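Local coordinates for protein small ribosomal subunit biogenesis GTPase RsgA (Thermotoga maritima, PDB 1U0L) that probably hydrolyses GTP slowly as a circularly permuted GTPase, stimulated by the 30S ribosomal subunit, and assists the late maturation of that subunit, at residues D126-E130 against D131-K135; E141-S144 against G145-I149; M158-E161 against E162-Y166; I103-K106 against F107-L110; S283-E286 against N287-M291. All coordinates share one frame; numbering follows the deposited sequence.

Along the chain the order is contact 4, 1, 2, 3, 5. The first four lie in the GTPase domain: contact 4 on helix 101-113, contact 1 where the loop after strand 117-122 enters helix 130-143, contact 2, about 18 Å away between centres, where that helix ends, and contact 3 on helix 160-167. Contact 5, on helix 282-296 near the zinc site, docks onto this domain. Contacts 2, 4 and 5 touch one another around Asp105, Tyr143 and Arg284, with centres about 11 to 17 Å apart. Contact 3 touches contact 2 through Pro148 and Tyr166. Contact 1 holds the guanine of GDP at one end of helix 130-143; the other end, with helix 101-113, packs on helix 282-296.

Contact 1: D126-E130 against D131-K135; sequences DLYDE and DDLRK. With GDP (guanosine-5'-diphosphate), chain E.
Asp132 OD2 accepts the amide of Asp129 N at 2.8 Å, an almost straight bond (172°) arriving on the anti side but tilted from the carboxylate plane, and Lys95 makes a salt bridge to the same oxygen. The return bond runs from Asp132 N to Asp129 OD2, 2.9 Å long. Asp129 can make it because its CG stands between its own backbone N and carbonyl carbon (chi1 58°), which turns the carboxylate back over the first turn. The two carboxylate planes are only 9° apart, and their like charges are probably offset by Lys95 and by Lys135, whose NZ is 2.7 Å from Asp132 OD1. With an alanine at Asp132, Asp129 N would probably be left without its acceptor, Lys135 without its salt-bridge partner and Lys95 with a long, weak one in Asp129. Leu133 CD2 packs at the edge of the Tyr128 ring, 3.8 Å from Tyr128 CB, while Tyr128 OH bonds to the backbone of Val94. Upstream, Asp126 OD1 accepts from GDP N1 and Asp126 OD2 from GDP N2, both at 2.7 Å. This guanine-reading aspartate closes the NKxD motif, and two residues separate it from the capping box that starts helix 130-143.

Contact 2: E141-S144 against G145-I149; sequences EIYS and GLYPI
Tyr143 O is held by two successive amides, Leu146 N and Tyr147 N. The i to i+4 bond from Tyr147 N, 3.0 Å to Tyr143 O, arrives nearly in line with the carbonyl; the i to i+3 bond from Leu146 N, equally long, comes from 63° out of the carbonyl plane. The helical bonding pattern thus carries on from helix 130-143 into the connection to strand 149-151. Leu146 CD1 reaches Ile142 O at 3.8 Å, and Ile149, with CD1 anti to CA (chi2 173°), sends that methyl to within 3.6 Å of Ser144 N and 4.1 Å of Tyr143 CB. The two tyrosine rings come together more loosely, Tyr143 CD2 lying at the edge of the Tyr147 ring, 4.4 Å from Tyr147 CD2. One face of the Tyr143 ring is covered by Ile142 CG2, 3.5 Å above its centre. In the next shell Tyr143 OH is probably hydrogen-bonded to Asp105 OD1, though the model sets them too close, which would steady the far end of the ring. Among the neighbours, Tyr143 is laid on helix 101-113 and on Met120 of strand 117-122, Ile142 and Leu146 lie against Arg284 of helix 282-296, and Pro148 bonds through its backbone to Met120.

Contact 3: M158-E161 against E162-Y166; sequences MGIE and ELKEY
The carboxylate of Glu161 is the flat group that meets the other segment, and both its oxygens are turned to Lys164 NZ. The salt bridge measures 2.8 Å from Glu161 OE2 to Lys164 NZ, although the position of OE2 is doubtful, and the second bond, from NZ to Glu161 OE1, is weak at 3.3 Å. It is an i to i+3 pair on the first turns of helix 160-167 in the GTPase domain. The two chains run side by side in the same direction: Glu161 bends at chi2 (43°), whereas Lys164 stays extended beyond CG (chi2 170°). A methionine in place of Lys164 would probably leave the Glu161 carboxylate without its opposite charge and free to turn. Being close to the amino end of the helix, that acid is probably favoured by the helix dipole. Gly159 occupies the N-cap with a positive phi of 80°, a backbone shape that suits glycine. Inward, Ile160 and Leu163 pack on helix 182-189, Leu163 also touching strands 117-122 and 149-151, and the Ile160 side chain is about 7 Å from GDP. The first i to i+4 bonds are Leu163 N to Gly159 O, 3.0 Å, and Lys164 N to Ile160 O, 2.7 Å.

Contact 4: I103-K106 against F107-L110; sequences IIDK and FLVL
Ile104 and Leu108 are brought side by side by their first torsions: chi1 of -65° sets CG2 of Ile104 beside its carbonyl carbon, and chi1 of -67° puts CG of Leu108 anti to its own carbonyl carbon, with CD1 running on to meet Ile104 CG2 at 4.0 Å. One residue earlier, Ile103 and Phe107 pair in the same i to i+4 manner and point the same way; Ile103 CG2 lies 3.8 Å from Phe107 CD1 and equally far from Phe107 CE1. Leu108 CD1 also approaches the acid of Asp105, 3.9 Å from Asp105 OD1. The spacing is that of an alpha helix, with Phe107 N 3.0 Å from Ile103 O, Leu108 N 3.0 Å from Ile104 O and Leu110 N 3.0 Å from Lys106 O. Helix 101-113 is the connection of a beta-alpha-beta crossover from strand 87-92 to its parallel neighbour 117-122, and Ile104 and Leu108 rest on Met120 of the latter strand. Phe107 turns to a different quarter, touching Leu234 and coming within about 4 Å of Gly176 in the GTP-binding loop. The buried Asp105 carboxylate is satisfied on both oxygens: Arg284 makes a salt bridge to OD1 and Asn287 bonds to OD2. Lys106 NZ bonds to Tyr102 OH.

Contact 5: S283-E286 against N287-M291; sequences SRYE and NYVKM
Four consecutive i to i+4 bonds, from Asn287 N to Ser283 O, Tyr288 N to Arg284 O, Val289 N to Tyr285 O and Lys290 N to Glu286 O, all 2.9 to 3.0 Å long, mark this as regular alpha helix. It is part of helix 282-296, which runs beside the zinc site of Cys256, Cys261, His263 and Cys269 and faces the GTPase domain with its other flank. Tyr285 and Val289 form a CH-pi contact one turn apart. Val289 CG2 sits over one face of the Tyr285 ring, 3.6 Å from the centroid and 28° off the ring normal, displaced toward the rim and nearest CZ and CE2. Two torsions bring this about: Tyr285 places CG opposite its backbone N (chi1 -176°), which lets the ring lean along the helix, and Val289 holds CG2 beside its own backbone N, where it meets the ring. The hydroxyls continue toward the metal-binding loop. Tyr285 OH bonds to the carbonyl of His263, a zinc ligand, and Tyr288 OH to that of Asn262, while the Tyr288 ring packs edge-to-face with Phe248 and Phe251. Arg284 NE makes a salt bridge to Glu250. Asn287 curls back over the previous turn, with ND2 2.8 Å from Ser283 O at an angle too poor for a hydrogen bond; ND2 is instead given to Thr101 OG1 of helix 101-113.

Contact 1: D126-E130 against D131-K135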
# COMPACT_ATOMS: atom_id res chain seq x y z
N ASP A 126 -11.09 14.48 14.85
CA ASP A 126 -12.04 14.88 15.88
C ASP A 126 -11.41 15.00 17.25
O ASP A 126 -11.98 15.62 18.15
CB ASP A 126 -13.19 13.88 15.96
CG ASP A 126 -12.72 12.48 16.29
OD1 ASP A 126 -12.18 11.81 15.39
OD2 ASP A 126 -12.87 12.06 17.46
N LEU A 127 -10.23 14.42 17.41
CA LEU A 127 -9.53 14.42 18.69
C LEU A 127 -8.53 15.55 18.87
O LEU A 127 -8.13 15.86 19.99
CB LEU A 127 -8.79 13.10 18.85
CG LEU A 127 -9.07 12.13 19.99
CD1 LEU A 127 -10.53 11.71 20.00
CD2 LEU A 127 -8.15 10.92 19.81
N TYR A 128 -8.14 16.18 17.76
CA TYR A 128 -7.12 17.21 17.79
C TYR A 128 -7.45 18.60 18.29
O TYR A 128 -8.42 19.20 17.85
CB TYR A 128 -6.50 17.33 16.40
CG TYR A 128 -5.96 16.02 15.88
CD1 TYR A 128 -5.67 14.96 16.75
CD2 TYR A 128 -5.70 15.85 14.52
CE1 TYR A 128 -5.14 13.76 16.28
CE2 TYR A 128 -5.16 14.66 14.04
CZ TYR A 128 -4.89 13.62 14.92
OH TYR A 128 -4.36 12.44 14.46
N ASP A 129 -6.61 19.10 19.19
CA ASP A 129 -6.76 20.45 19.73
C ASP A 129 -5.86 21.35 18.88
O ASP A 129 -5.34 20.91 17.85
CB ASP A 129 -6.35 20.51 21.20
CG ASP A 129 -4.90 20.05 21.44
OD1 ASP A 129 -4.63 19.54 22.56
OD2 ASP A 129 -4.05 20.20 20.55
N GLU A 130 -5.66 22.59 19.31
CA GLU A 130 -4.84 23.51 18.53
C GLU A 130 -3.38 23.12 18.30
O GLU A 130 -2.85 23.34 17.21
CB GLU A 130 -4.91 24.91 19.13
CG GLU A 130 -6.18 25.64 18.74
CD GLU A 130 -6.45 25.60 17.23
OE1 GLU A 130 -5.53 25.93 16.43
OE2 GLU A 130 -7.58 25.24 16.84
N ASP A 131 -2.74 22.54 19.31
CA ASP A 131 -1.35 22.14 19.15
C ASP A 131 -1.28 20.98 18.17
O ASP A 131 -0.38 20.93 17.32
CB ASP A 131 -0.75 21.72 20.50
CG ASP A 131 -0.69 22.87 21.49
OD1 ASP A 131 -0.12 23.92 21.14
OD2 ASP A 131 -1.21 22.72 22.62
N ASP A 132 -2.23 20.06 18.29
CA ASP A 132 -2.26 18.91 17.40
C ASP A 132 -2.44 19.37 15.97
O ASP A 132 -1.74 18.92 15.06
CB ASP A 132 -3.41 17.98 17.78
CG ASP A 132 -3.36 17.56 19.23
OD1 ASP A 132 -2.25 17.29 19.74
OD2 ASP A 132 -4.44 17.49 19.86
N LEU A 133 -3.39 20.27 15.77
CA LEU A 133 -3.65 20.80 14.45
C LEU A 133 -2.42 21.42 13.85
O LEU A 133 -2.22 21.38 12.64
CB LEU A 133 -4.78 21.81 14.51
CG LEU A 133 -6.12 21.12 14.73
CD1 LEU A 133 -7.19 22.14 14.59
CD2 LEU A 133 -6.34 19.98 13.72
N ARG A 134 -1.58 22.00 14.70
CA ARG A 134 -0.36 22.61 14.22
C ARG A 134 0.52 21.50 13.64
O ARG A 134 1.12 21.66 12.56
CB ARG A 134 0.34 23.32 15.37
CG ARG A 134 1.37 24.33 14.92
CD ARG A 134 2.09 24.91 16.10
NE ARG A 134 1.14 25.34 17.11
CZ ARG A 134 1.41 25.41 18.40
NH1 ARG A 134 2.63 25.08 18.83
NH2 ARG A 134 0.47 25.79 19.26
N LYS A 135 0.60 20.38 14.35
CA LYS A 135 1.39 19.25 13.90
C LYS A 135 0.80 18.72 12.59
O LYS A 135 1.53 18.21 11.73
CB LYS A 135 1.41 18.15 14.96
CG LYS A 135 2.43 18.39 16.06
CD LYS A 135 1.77 18.68 17.41
CE LYS A 135 1.10 17.42 18.01
NZ LYS A 135 0.42 17.67 19.33
PB GDP E . -6.22 -0.08 13.57
O1B GDP E . -5.46 0.94 12.79
O2B GDP E . -5.33 -1.03 14.36
O3B GDP E . -7.23 -0.88 12.72
O3A GDP E . -7.11 0.76 14.70
PA GDP E . -8.64 0.68 15.04
O1A GDP E . -8.98 -0.61 15.72
O2A GDP E . -9.47 0.98 13.79
O5' GDP E . -8.87 1.93 16.05
C5' GDP E . -8.21 1.92 17.32
C4' GDP E . -9.03 2.65 18.33
O4' GDP E . -9.11 4.03 17.90
C3' GDP E . -10.48 2.12 18.57
O3' GDP E . -10.65 1.99 20.06
C2' GDP E . -11.40 3.21 18.00
O2' GDP E . -12.53 3.35 18.84
C1' GDP E . -10.44 4.45 17.87
N9 GDP E . -10.58 5.34 16.56
C8 GDP E . -10.36 4.93 15.28
N7 GDP E . -10.54 5.94 14.41
C5 GDP E . -10.89 7.04 15.19
C6 GDP E . -11.19 8.38 14.82
O6 GDP E . -11.19 8.84 13.67
N1 GDP E . -11.50 9.22 15.91
C2 GDP E . -11.51 8.76 17.22
N2 GDP E . -11.83 9.64 18.18
N3 GDP E . -11.22 7.48 17.56
C4 GDP E . -10.92 6.68 16.51

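Contact 2: E141-S144 against G145-I149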
# COMPACT_ATOMS: atom_id res chain seq x y z
N GLU A 141 2.42 20.36 5.35
CA GLU A 141 3.58 21.16 4.96
C GLU A 141 4.70 20.30 4.33
O GLU A 141 5.46 20.78 3.50
CB GLU A 141 4.12 21.90 6.19
CG GLU A 141 4.87 23.17 5.86
CD GLU A 141 4.09 24.03 4.89
OE1 GLU A 141 3.02 24.58 5.26
OE2 GLU A 141 4.57 24.14 3.74
N ILE A 142 4.80 19.04 4.74
CA ILE A 142 5.83 18.16 4.23
C ILE A 142 5.36 17.32 3.06
O ILE A 142 6.02 17.25 2.03
CB ILE A 142 6.32 17.14 5.29
CG1 ILE A 142 7.02 17.85 6.44
CG2 ILE A 142 7.26 16.10 4.64
CD1 ILE A 142 7.67 16.91 7.40
N TYR A 143 4.21 16.67 3.23
CA TYR A 143 3.73 15.78 2.19
C TYR A 143 2.70 16.33 1.23
O TYR A 143 2.32 15.65 0.27
CB TYR A 143 3.20 14.51 2.85
CG TYR A 143 4.24 13.82 3.69
CD1 TYR A 143 4.35 14.05 5.05
CD2 TYR A 143 5.14 12.93 3.11
CE1 TYR A 143 5.32 13.41 5.82
CE2 TYR A 143 6.12 12.29 3.86
CZ TYR A 143 6.20 12.53 5.21
OH TYR A 143 7.16 11.86 5.95
N SER A 144 2.25 17.56 1.45
CA SER A 144 1.25 18.15 0.56
C SER A 144 1.64 18.01 -0.92
O SER A 144 0.87 17.50 -1.74
CB SER A 144 1.06 19.62 0.91
OG SER A 144 -0.00 20.19 0.18
N GLY A 145 2.85 18.44 -1.26
CA GLY A 145 3.28 18.39 -2.65
C GLY A 145 3.84 17.09 -3.17
O GLY A 145 4.29 17.04 -4.32
N LEU A 146 3.81 16.03 -2.36
CA LEU A 146 4.35 14.74 -2.79
C LEU A 146 3.28 13.67 -2.89
O LEU A 146 3.45 12.68 -3.61
CB LEU A 146 5.44 14.27 -1.82
CG LEU A 146 6.57 15.26 -1.51
CD1 LEU A 146 7.47 14.71 -0.40
CD2 LEU A 146 7.36 15.53 -2.76
N TYR A 147 2.17 13.86 -2.18
CA TYR A 147 1.07 12.90 -2.17
C TYR A 147 -0.24 13.54 -1.80
O TYR A 147 -0.28 14.60 -1.17
CB TYR A 147 1.33 11.79 -1.16
CG TYR A 147 2.59 11.02 -1.40
CD1 TYR A 147 2.66 10.07 -2.41
CD2 TYR A 147 3.73 11.28 -0.66
CE1 TYR A 147 3.84 9.41 -2.68
CE2 TYR A 147 4.92 10.62 -0.93
CZ TYR A 147 4.96 9.68 -1.95
OH TYR A 147 6.13 9.03 -2.26
N PRO A 148 -1.35 12.90 -2.18
CA PRO A 148 -2.69 13.41 -1.87
C PRO A 148 -2.89 13.20 -0.38
O PRO A 148 -2.50 12.16 0.15
CB PRO A 148 -3.61 12.49 -2.66
CG PRO A 148 -2.71 11.85 -3.70
CD PRO A 148 -1.39 11.70 -3.02
N ILE A 149 -3.48 14.16 0.30
CA ILE A 149 -3.73 14.01 1.72
C ILE A 149 -5.21 14.18 2.01
O ILE A 149 -5.84 15.08 1.47
CB ILE A 149 -2.97 15.09 2.54
CG1 ILE A 149 -1.45 14.91 2.35
CG2 ILE A 149 -3.36 15.01 4.01
CD1 ILE A 149 -0.62 16.02 2.98

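Contact 3: M158-E161 against E162-Y166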
# COMPACT_ATOMS: atom_id res chain seq x y z
N MET A 158 -15.92 12.66 8.97
CA MET A 158 -15.19 13.66 8.21
C MET A 158 -14.15 13.05 7.29
O MET A 158 -13.33 12.22 7.72
CB MET A 158 -14.51 14.65 9.13
CG MET A 158 -13.47 15.49 8.44
SD MET A 158 -12.95 16.85 9.48
CE MET A 158 -11.30 16.35 9.84
N GLY A 159 -14.20 13.48 6.03
CA GLY A 159 -13.26 13.05 5.01
C GLY A 159 -13.48 11.70 4.36
O GLY A 159 -12.76 11.37 3.43
N ILE A 160 -14.46 10.92 4.82
CA ILE A 160 -14.67 9.59 4.25
C ILE A 160 -15.19 9.66 2.82
O ILE A 160 -14.62 9.02 1.93
CB ILE A 160 -15.63 8.73 5.12
CG1 ILE A 160 -14.93 8.32 6.41
CG2 ILE A 160 -16.00 7.43 4.41
CD1 ILE A 160 -14.53 9.48 7.27
N GLU A 161 -16.24 10.43 2.59
CA GLU A 161 -16.79 10.52 1.25
C GLU A 161 -15.69 10.90 0.25
O GLU A 161 -15.64 10.37 -0.86
CB GLU A 161 -17.95 11.53 1.23
CG GLU A 161 -19.26 10.94 0.71
CD GLU A 161 -19.57 9.52 1.26
OE1 GLU A 161 -19.77 9.37 2.49
OE2 GLU A 161 -19.61 8.56 0.45
N GLU A 162 -14.79 11.80 0.66
CA GLU A 162 -13.70 12.19 -0.22
C GLU A 162 -12.75 11.02 -0.39
O GLU A 162 -12.14 10.88 -1.44
CB GLU A 162 -12.90 13.37 0.37
CG GLU A 162 -11.75 13.80 -0.54
CD GLU A 162 -10.79 14.80 0.09
OE1 GLU A 162 -11.24 15.70 0.84
OE2 GLU A 162 -9.57 14.71 -0.18
N LEU A 163 -12.60 10.20 0.64
CA LEU A 163 -11.69 9.07 0.56
C LEU A 163 -12.29 7.95 -0.28
O LEU A 163 -11.57 7.19 -0.91
CB LEU A 163 -11.35 8.55 1.96
CG LEU A 163 -10.42 7.33 2.02
CD1 LEU A 163 -9.05 7.71 1.46
CD2 LEU A 163 -10.29 6.82 3.45
N LYS A 164 -13.61 7.85 -0.27
CA LYS A 164 -14.29 6.84 -1.07
C LYS A 164 -13.92 7.12 -2.52
O LYS A 164 -13.82 6.21 -3.34
CB LYS A 164 -15.80 6.95 -0.92
CG LYS A 164 -16.40 6.01 0.10
CD LYS A 164 -17.86 6.37 0.33
CE LYS A 164 -18.48 5.54 1.43
NZ LYS A 164 -19.75 6.15 1.88
N GLU A 165 -13.70 8.39 -2.82
CA GLU A 165 -13.35 8.77 -4.17
C GLU A 165 -12.07 8.13 -4.69
O GLU A 165 -11.96 7.89 -5.88
CB GLU A 165 -13.27 10.28 -4.30
CG GLU A 165 -13.86 10.76 -5.60
CD GLU A 165 -15.21 10.11 -5.87
OE1 GLU A 165 -16.16 10.35 -5.09
OE2 GLU A 165 -15.32 9.35 -6.87
N TYR A 166 -11.10 7.85 -3.82
CA TYR A 166 -9.85 7.23 -4.29
C TYR A 166 -9.93 5.72 -4.32
O TYR A 166 -9.21 5.08 -5.08
CB TYR A 166 -8.65 7.56 -3.41
CG TYR A 166 -8.27 9.00 -3.33
CD1 TYR A 166 -8.95 9.88 -2.49
CD2 TYR A 166 -7.23 9.51 -4.10
CE1 TYR A 166 -8.61 11.22 -2.43
CE2 TYR A 166 -6.88 10.85 -4.06
CZ TYR A 166 -7.58 11.70 -3.22
OH TYR A 166 -7.28 13.03 -3.19

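Contact 4: I103-K106 against F107-L110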
# COMPACT_ATOMS: atom_id res chain seq x y z
N ILE A 103 8.63 6.74 10.33
CA ILE A 103 7.78 5.59 10.03
C ILE A 103 7.02 5.89 8.75
O ILE A 103 6.93 5.04 7.87
CB ILE A 103 6.77 5.30 11.17
CG1 ILE A 103 7.37 4.26 12.12
CG2 ILE A 103 5.44 4.79 10.60
CD1 ILE A 103 8.65 4.71 12.76
N ILE A 104 6.50 7.11 8.64
CA ILE A 104 5.76 7.52 7.44
C ILE A 104 6.59 7.37 6.16
O ILE A 104 6.09 6.88 5.14
CB ILE A 104 5.31 8.99 7.52
CG1 ILE A 104 4.30 9.19 8.64
CG2 ILE A 104 4.66 9.39 6.22
CD1 ILE A 104 3.79 10.60 8.73
N ASP A 105 7.85 7.79 6.20
CA ASP A 105 8.70 7.71 5.02
C ASP A 105 9.11 6.28 4.69
O ASP A 105 9.37 5.95 3.53
CB ASP A 105 9.93 8.61 5.17
CG ASP A 105 9.56 10.08 5.22
OD1 ASP A 105 8.48 10.43 4.68
OD2 ASP A 105 10.34 10.88 5.80
N LYS A 106 9.17 5.43 5.71
CA LYS A 106 9.54 4.04 5.48
C LYS A 106 8.36 3.39 4.75
O LYS A 106 8.54 2.57 3.84
CB LYS A 106 9.83 3.34 6.79
CG LYS A 106 10.03 1.86 6.64
CD LYS A 106 10.85 1.29 7.75
CE LYS A 106 12.28 1.81 7.67
NZ LYS A 106 13.14 1.14 8.70
N PHE A 107 7.16 3.79 5.14
CA PHE A 107 5.95 3.28 4.51
C PHE A 107 5.91 3.72 3.05
O PHE A 107 5.66 2.90 2.16
CB PHE A 107 4.71 3.77 5.24
CG PHE A 107 4.23 2.82 6.29
CD1 PHE A 107 3.86 3.28 7.55
CD2 PHE A 107 4.14 1.46 6.01
CE1 PHE A 107 3.41 2.39 8.53
CE2 PHE A 107 3.70 0.56 6.98
CZ PHE A 107 3.33 1.02 8.25
N LEU A 108 6.15 5.01 2.82
CA LEU A 108 6.15 5.55 1.47
C LEU A 108 7.24 4.87 0.64
O LEU A 108 7.00 4.51 -0.51
CB LEU A 108 6.37 7.07 1.51
CG LEU A 108 5.22 7.87 2.12
CD1 LEU A 108 5.64 9.32 2.31
CD2 LEU A 108 3.99 7.78 1.24
N VAL A 109 8.42 4.69 1.22
CA VAL A 109 9.51 4.03 0.50
C VAL A 109 9.01 2.67 0.01
O VAL A 109 9.21 2.31 -1.15
CB VAL A 109 10.75 3.83 1.40
CG1 VAL A 109 11.74 2.89 0.73
CG2 VAL A 109 11.43 5.17 1.66
N LEU A 110 8.36 1.93 0.90
CA LEU A 110 7.81 0.62 0.56
C LEU A 110 6.74 0.69 -0.54
O LEU A 110 6.73 -0.13 -1.47
CB LEU A 110 7.21 -0.04 1.80
CG LEU A 110 8.23 -0.63 2.76
CD1 LEU A 110 7.52 -1.05 4.03
CD2 LEU A 110 8.96 -1.79 2.13

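Contact 5: S283-E286 against N287-M291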
# COMPACT_ATOMS: atom_id res chain seq x y z
N SER A 283 13.25 16.71 7.34
CA SER A 283 12.82 15.39 7.81
C SER A 283 13.03 14.36 6.73
O SER A 283 13.53 13.27 7.00
CB SER A 283 11.35 15.42 8.21
OG SER A 283 10.56 15.95 7.17
N ARG A 284 12.65 14.71 5.51
CA ARG A 284 12.80 13.79 4.39
C ARG A 284 14.25 13.37 4.26
O ARG A 284 14.59 12.19 4.37
CB ARG A 284 12.31 14.44 3.10
CG ARG A 284 10.80 14.68 3.07
CD ARG A 284 10.01 13.37 2.99
NE ARG A 284 10.15 12.76 1.67
CZ ARG A 284 9.53 11.65 1.28
NH1 ARG A 284 8.73 11.01 2.11
NH2 ARG A 284 9.71 11.19 0.05
N TYR A 285 15.12 14.36 4.05
CA TYR A 285 16.54 14.07 3.90
C TYR A 285 17.05 13.21 5.07
O TYR A 285 17.69 12.17 4.88
CB TYR A 285 17.35 15.36 3.85
CG TYR A 285 18.81 15.08 3.61
CD1 TYR A 285 19.24 14.63 2.37
CD2 TYR A 285 19.72 15.12 4.66
CE1 TYR A 285 20.55 14.22 2.18
CE2 TYR A 285 21.04 14.71 4.47
CZ TYR A 285 21.44 14.25 3.23
OH TYR A 285 22.72 13.79 3.03
N GLU A 286 16.75 13.68 6.28
CA GLU A 286 17.15 13.06 7.53
C GLU A 286 16.82 11.58 7.58
O GLU A 286 17.70 10.74 7.81
CB GLU A 286 16.48 13.80 8.68
CG GLU A 286 16.89 13.36 10.06
CD GLU A 286 16.23 14.19 11.13
OE1 GLU A 286 14.99 14.16 11.23
OE2 GLU A 286 16.96 14.89 11.87
N ASN A 287 15.54 11.26 7.37
CA ASN A 287 15.09 9.88 7.42
C ASN A 287 15.72 9.05 6.30
O ASN A 287 16.06 7.86 6.52
CB ASN A 287 13.56 9.84 7.35
CG ASN A 287 12.91 10.48 8.55
OD1 ASN A 287 13.28 10.19 9.69
ND2 ASN A 287 11.94 11.37 8.32
N TYR A 288 15.88 9.65 5.12
CA TYR A 288 16.49 8.96 3.99
C TYR A 288 17.93 8.55 4.35
O TYR A 288 18.34 7.41 4.10
CB TYR A 288 16.51 9.83 2.74
CG TYR A 288 17.52 9.33 1.73
CD1 TYR A 288 17.39 8.06 1.16
CD2 TYR A 288 18.66 10.07 1.44
CE1 TYR A 288 18.39 7.54 0.34
CE2 TYR A 288 19.66 9.57 0.62
CZ TYR A 288 19.53 8.30 0.08
OH TYR A 288 20.54 7.79 -0.69
N VAL A 289 18.69 9.47 4.92
CA VAL A 289 20.07 9.17 5.31
C VAL A 289 20.10 8.08 6.38
O VAL A 289 20.93 7.16 6.31
CB VAL A 289 20.80 10.42 5.83
CG1 VAL A 289 22.16 10.04 6.37
CG2 VAL A 289 20.93 11.43 4.70
N LYS A 290 19.22 8.19 7.38
CA LYS A 290 19.11 7.20 8.45
C LYS A 290 18.87 5.84 7.81
O LYS A 290 19.57 4.86 8.10
CB LYS A 290 17.94 7.54 9.37
CG LYS A 290 17.65 6.49 10.44
CD LYS A 290 18.67 6.49 11.57
CE LYS A 290 18.34 5.42 12.61
NZ LYS A 290 16.93 5.54 13.09
N MET A 291 17.88 5.78 6.93
CA MET A 291 17.56 4.54 6.24
C MET A 291 18.74 4.07 5.40
O MET A 291 19.06 2.88 5.39
CB MET A 291 16.32 4.72 5.36
CG MET A 291 15.02 4.36 6.09
SD MET A 291 13.52 4.33 5.10
CE MET A 291 13.00 6.02 5.28